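DNA ligase (Enterobacteria phage T7, PDB 1A0I) uses ATP to seal nicks in double-stranded DNA, joining adjacent 5'-phosphate and 3'-hydroxyl ends, probably in phage DNA replication. Local coordinates at residues 70-75 with 182-187; 78-83 with 177-182. One frame throughout, in Å; residues are numbered along the deposited sequence.

Interaction 1 (70-75 with 182-187)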
# COMPACT_ATOMS: atom_id res chain seq x y z
N VAL A 70 -16.67 26.63 5.57
CA VAL A 70 -15.91 27.84 5.87
C VAL A 70 -14.48 27.51 6.25
O VAL A 70 -13.58 28.30 5.92
CB VAL A 70 -16.32 28.70 7.09
CG1 VAL A 70 -16.22 30.14 6.60
CG2 VAL A 70 -17.66 28.36 7.70
N ARG A 71 -14.23 26.38 6.94
CA ARG A 71 -12.89 26.07 7.42
C ARG A 71 -11.88 25.85 6.32
O ARG A 71 -10.69 25.98 6.58
CB ARG A 71 -12.91 24.85 8.30
CG ARG A 71 -13.65 25.17 9.58
CD ARG A 71 -13.88 23.85 10.27
NE ARG A 71 -14.72 22.93 9.49
CZ ARG A 71 -14.80 21.62 9.76
NH1 ARG A 71 -14.11 21.09 10.76
NH2 ARG A 71 -15.60 20.81 9.06
N TRP A 72 -12.34 25.65 5.07
CA TRP A 72 -11.42 25.58 3.96
C TRP A 72 -10.99 26.98 3.60
O TRP A 72 -9.83 27.15 3.25
CB TRP A 72 -12.05 24.91 2.72
CG TRP A 72 -12.09 23.38 2.81
CD1 TRP A 72 -13.29 22.72 2.74
CD2 TRP A 72 -11.04 22.51 2.98
NE1 TRP A 72 -12.99 21.45 2.85
CE2 TRP A 72 -11.68 21.26 2.99
CE3 TRP A 72 -9.65 22.58 3.12
CZ2 TRP A 72 -10.95 20.07 3.15
CZ3 TRP A 72 -8.92 21.40 3.28
CH2 TRP A 72 -9.55 20.15 3.30
N LYS A 73 -11.87 27.98 3.75
CA LYS A 73 -11.57 29.38 3.47
C LYS A 73 -10.49 29.86 4.42
O LYS A 73 -9.50 30.47 4.01
CB LYS A 73 -12.81 30.29 3.66
CG LYS A 73 -12.57 31.73 3.21
CD LYS A 73 -12.33 31.78 1.68
CE LYS A 73 -12.10 33.20 1.18
NZ LYS A 73 -11.76 33.26 -0.23
N ARG A 74 -10.70 29.56 5.70
CA ARG A 74 -9.77 29.94 6.75
C ARG A 74 -8.44 29.25 6.54
O ARG A 74 -7.46 29.97 6.66
CB ARG A 74 -10.34 29.60 8.14
CG ARG A 74 -11.70 30.28 8.29
CD ARG A 74 -12.35 29.98 9.61
NE ARG A 74 -11.80 30.89 10.58
CZ ARG A 74 -12.42 32.00 10.94
NH1 ARG A 74 -13.61 32.30 10.41
NH2 ARG A 74 -11.86 32.79 11.84
N LEU A 75 -8.41 27.96 6.16
CA LEU A 75 -7.18 27.21 5.87
C LEU A 75 -6.43 27.79 4.67
O LEU A 75 -5.20 27.84 4.66
CB LEU A 75 -7.50 25.72 5.60
CG LEU A 75 -6.36 24.68 5.49
CD1 LEU A 75 -6.88 23.28 5.79
CD2 LEU A 75 -5.73 24.74 4.12
N GLU A 182 -5.40 21.07 12.32
CA GLU A 182 -5.90 22.19 13.11
C GLU A 182 -7.36 22.47 12.73
O GLU A 182 -8.29 22.34 13.54
CB GLU A 182 -5.03 23.42 12.82
CG GLU A 182 -4.82 24.32 14.03
CD GLU A 182 -4.54 25.78 13.68
OE1 GLU A 182 -3.38 26.09 13.41
OE2 GLU A 182 -5.44 26.62 13.65
N TYR A 183 -7.61 22.76 11.45
CA TYR A 183 -8.95 23.11 11.02
C TYR A 183 -9.92 21.96 10.90
O TYR A 183 -11.12 22.16 11.10
CB TYR A 183 -8.88 23.82 9.68
CG TYR A 183 -8.12 25.13 9.79
CD1 TYR A 183 -8.69 26.20 10.46
CD2 TYR A 183 -6.86 25.25 9.22
CE1 TYR A 183 -7.98 27.41 10.56
CE2 TYR A 183 -6.15 26.45 9.31
CZ TYR A 183 -6.72 27.53 9.97
OH TYR A 183 -6.08 28.75 10.00
N PHE A 184 -9.45 20.77 10.53
CA PHE A 184 -10.33 19.62 10.36
C PHE A 184 -9.95 18.48 11.27
O PHE A 184 -9.63 17.39 10.79
CB PHE A 184 -10.30 19.12 8.93
CG PHE A 184 -10.97 20.10 8.01
CD1 PHE A 184 -12.35 20.05 7.83
CD2 PHE A 184 -10.20 21.07 7.37
CE1 PHE A 184 -12.96 20.99 7.01
CE2 PHE A 184 -10.81 21.99 6.55
CZ PHE A 184 -12.19 21.95 6.36
N PRO A 185 -10.02 18.62 12.60
CA PRO A 185 -9.65 17.56 13.52
C PRO A 185 -10.64 16.40 13.56
O PRO A 185 -10.49 15.53 14.40
CB PRO A 185 -9.49 18.29 14.83
CG PRO A 185 -10.55 19.36 14.80
CD PRO A 185 -10.58 19.75 13.33
N GLU A 186 -11.68 16.37 12.73
CA GLU A 186 -12.64 15.28 12.66
C GLU A 186 -11.95 14.02 12.17
O GLU A 186 -12.19 12.91 12.66
CB GLU A 186 -13.77 15.52 11.66
CG GLU A 186 -14.62 16.76 11.75
CD GLU A 186 -14.11 17.94 10.96
OE1 GLU A 186 -13.13 18.56 11.38
OE2 GLU A 186 -14.73 18.35 9.99
N ILE A 187 -11.16 14.26 11.11
CA ILE A 187 -10.45 13.23 10.37
C ILE A 187 -9.04 13.08 10.89
O ILE A 187 -8.40 14.03 11.35
CB ILE A 187 -10.46 13.62 8.88
CG1 ILE A 187 -11.91 13.70 8.43
CG2 ILE A 187 -9.74 12.60 8.02
CD1 ILE A 187 -12.14 13.94 6.94
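Two helices of the ATP-dependent ligase domain meet here: helix 70-77 lies against the last turn of helix 166-183 and the loop that leads from it to strand 188-197. R71 and Y183 make the nearest backbone approach, but F184, the first residue past the helix, fills the middle. F184 lies obliquely over the indole of W72, its CZ 3.4 Å above the plane and over the centre; the F184 ring and the six-membered ring of W72 are inclined at 34°. R71 meets the same phenyl ring at a slant, with F184 CE1 over one face of its guanidinium, while R71 CB touches CZ. L75 CD1 reaches the F184 edge. Y183 turns one ring face to the R74-L75 peptide and takes L75 CB against Y183 CD2 at 3.7 Å; its hydroxyl is bonded to D78 beyond the segments.

R71 bends at chi3 (-62°), which brings its end round to E186. The grip is end-on: R71 NH1 to E186 OE1 and R71 NH2 to E186 OE2, both 2.8 Å, each oxygen met on its syn side but well out of the carboxylate plane. R71 NH1 also gives a weak bond to Y183 O at 3.2 Å, and NH2 is salt-bridged to D69 as well, its strongest polar partner. With two carboxylates and a helix-end carbonyl around it, the guanidinium should stay firmly charged, its rotation fixed by the paired bonds and by F184 CE1 over one face.

Interaction 2 (78-83 with 177-182)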
# COMPACT_ATOMS: atom_id res chain seq x y z
N ASP A 78 -4.74 31.25 5.81
CA ASP A 78 -3.56 30.91 6.60
C ASP A 78 -2.23 31.04 5.88
O ASP A 78 -2.05 30.51 4.77
CB ASP A 78 -3.66 29.47 7.08
CG ASP A 78 -2.80 29.10 8.27
OD1 ASP A 78 -1.60 29.22 8.23
OD2 ASP A 78 -3.34 28.68 9.27
N ASP A 79 -1.31 31.76 6.50
CA ASP A 79 0.05 32.01 6.03
C ASP A 79 0.77 30.78 5.56
O ASP A 79 1.40 30.73 4.50
CB ASP A 79 0.90 32.61 7.11
CG ASP A 79 0.60 34.07 7.29
OD1 ASP A 79 0.91 34.82 6.37
OD2 ASP A 79 0.05 34.44 8.33
N ARG A 80 0.59 29.75 6.39
CA ARG A 80 1.18 28.45 6.26
C ARG A 80 0.60 27.68 5.10
O ARG A 80 1.06 26.54 4.93
CB ARG A 80 0.93 27.65 7.54
CG ARG A 80 1.42 28.11 8.88
CD ARG A 80 0.83 27.21 9.97
NE ARG A 80 -0.58 27.44 10.21
CZ ARG A 80 -1.36 26.69 11.00
NH1 ARG A 80 -0.89 25.63 11.66
NH2 ARG A 80 -2.65 27.00 11.13
N CYS A 81 -0.43 28.18 4.39
CA CYS A 81 -0.96 27.51 3.22
C CYS A 81 -0.35 28.24 2.06
O CYS A 81 -0.43 29.46 1.88
CB CYS A 81 -2.49 27.59 3.05
SG CYS A 81 -3.05 26.95 1.43
N PHE A 82 0.28 27.40 1.26
CA PHE A 82 0.95 27.81 0.06
C PHE A 82 0.08 27.65 -1.17
O PHE A 82 0.45 28.16 -2.22
CB PHE A 82 2.23 26.99 -0.08
CG PHE A 82 3.14 27.27 1.11
CD1 PHE A 82 3.77 28.52 1.23
CD2 PHE A 82 3.31 26.31 2.11
CE1 PHE A 82 4.56 28.80 2.34
CE2 PHE A 82 4.10 26.59 3.22
CZ PHE A 82 4.73 27.83 3.33
N TYR A 83 -1.08 27.00 -1.07
CA TYR A 83 -1.93 26.80 -2.24
C TYR A 83 -3.18 27.62 -2.05
O TYR A 83 -4.23 27.15 -1.60
CB TYR A 83 -2.32 25.34 -2.39
CG TYR A 83 -1.11 24.44 -2.31
CD1 TYR A 83 -0.33 24.26 -3.45
CD2 TYR A 83 -0.75 23.85 -1.09
CE1 TYR A 83 0.83 23.49 -3.37
CE2 TYR A 83 0.42 23.09 -1.01
CZ TYR A 83 1.20 22.92 -2.15
OH TYR A 83 2.37 22.19 -2.10
N LEU A 177 -0.11 19.17 6.63
CA LEU A 177 -0.61 18.36 7.71
C LEU A 177 -1.06 19.13 8.94
O LEU A 177 -2.22 18.89 9.29
CB LEU A 177 0.49 17.34 8.04
CG LEU A 177 0.23 15.84 8.03
CD1 LEU A 177 -0.94 15.44 7.16
CD2 LEU A 177 1.53 15.20 7.56
N PRO A 178 -0.37 20.08 9.61
CA PRO A 178 -0.91 20.79 10.77
C PRO A 178 -2.05 21.72 10.39
O PRO A 178 -2.91 21.95 11.24
CB PRO A 178 0.26 21.53 11.38
CG PRO A 178 1.48 21.07 10.62
CD PRO A 178 0.93 20.62 9.27
N LEU A 179 -2.10 22.33 9.19
CA LEU A 179 -3.27 23.13 8.84
C LEU A 179 -4.48 22.22 8.79
O LEU A 179 -5.48 22.51 9.43
CB LEU A 179 -3.12 23.80 7.50
CG LEU A 179 -2.26 25.04 7.42
CD1 LEU A 179 -0.82 24.62 7.31
CD2 LEU A 179 -2.57 25.84 6.18
N LEU A 180 -4.35 21.06 8.14
CA LEU A 180 -5.44 20.09 8.08
C LEU A 180 -5.88 19.58 9.44
O LEU A 180 -7.07 19.55 9.70
CB LEU A 180 -5.05 18.87 7.23
CG LEU A 180 -5.00 19.13 5.73
CD1 LEU A 180 -4.25 18.01 5.04
CD2 LEU A 180 -6.40 19.29 5.21
N GLN A 181 -4.95 19.25 10.32
CA GLN A 181 -5.26 18.75 11.65
C GLN A 181 -5.87 19.83 12.54
O GLN A 181 -6.68 19.54 13.42
CB GLN A 181 -4.01 18.23 12.32
CG GLN A 181 -3.32 17.10 11.60
CD GLN A 181 -1.84 17.02 11.91
OE1 GLN A 181 -1.14 17.98 12.20
NE2 GLN A 181 -1.28 15.84 11.81
N GLU A 182 -5.40 21.07 12.32
CA GLU A 182 -5.90 22.19 13.11
C GLU A 182 -7.36 22.47 12.73
O GLU A 182 -8.29 22.34 13.54
CB GLU A 182 -5.03 23.42 12.82
CG GLU A 182 -4.82 24.32 14.03
CD GLU A 182 -4.54 25.78 13.68
OE1 GLU A 182 -3.38 26.09 13.41
OE2 GLU A 182 -5.44 26.62 13.65
O HOH W 1 -1.66 23.99 13.96
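The guanidinium of R80 has L179 CG over the centre of one face, 4.0 Å above the plane, and at its edge D78 OD2 and a water. D78, at the start of the 78-81 type I turn, grips it side-on: NE bonds OD1, and R80 NH2 bonds D78 OD2 at 2.6 Å, both near the guanidinium plane. OD1 also accepts the backbone N of R80 through its anti lone pair, an Asx turn, so the aspartate fixes the turn and the arginine together. D78 OD2 is bonded to Y183 OH as well.

Across the contact, R80 NH2 reaches E182 OE1 at 2.6 Å, arriving 47° out of the carboxylate plane; R80 NH1 adds a weaker bond of 3.1 Å to E182 OE1. The side chains of R80 and E182 cross at about a right angle. On the covered face of the guanidinium, L179 sends its branches into the turn: L179 CD1 lies 3.5 Å from R80 CB, and L179 CD2 meets C81 CB at 3.6 Å.

D78 OD2 and E182 OE1 lie 4.9 Å apart, and the cation set between them probably offsets their repulsion. The turn is thus tied to helix 166-183 by a charged network over a leucine, with one water bridging R80 NH1 and E182 OE1 at the guanidinium edge.

Both interactions hold the end of helix 166-183, on one side of the ligase domain far from the chain's centre, and interaction 2 is nested within the chain loop closed by interaction 1. They share E182, which bonds across the contact in interaction 2 alone, and join directly where Y183 OH meets D78 OD2 at 2.8 Å. Each is partly buried, yet interaction 1 is the larger and the more aromatic, with buried W72 and F184 packed together beside an arginine-glutamate pair; interaction 2 packs L179 and C81 under a salt-bridge network with a bridging water. L75 and L179 pack against each other between them, so helix 70-77 and the turn after it share an apolar layer on the later helix.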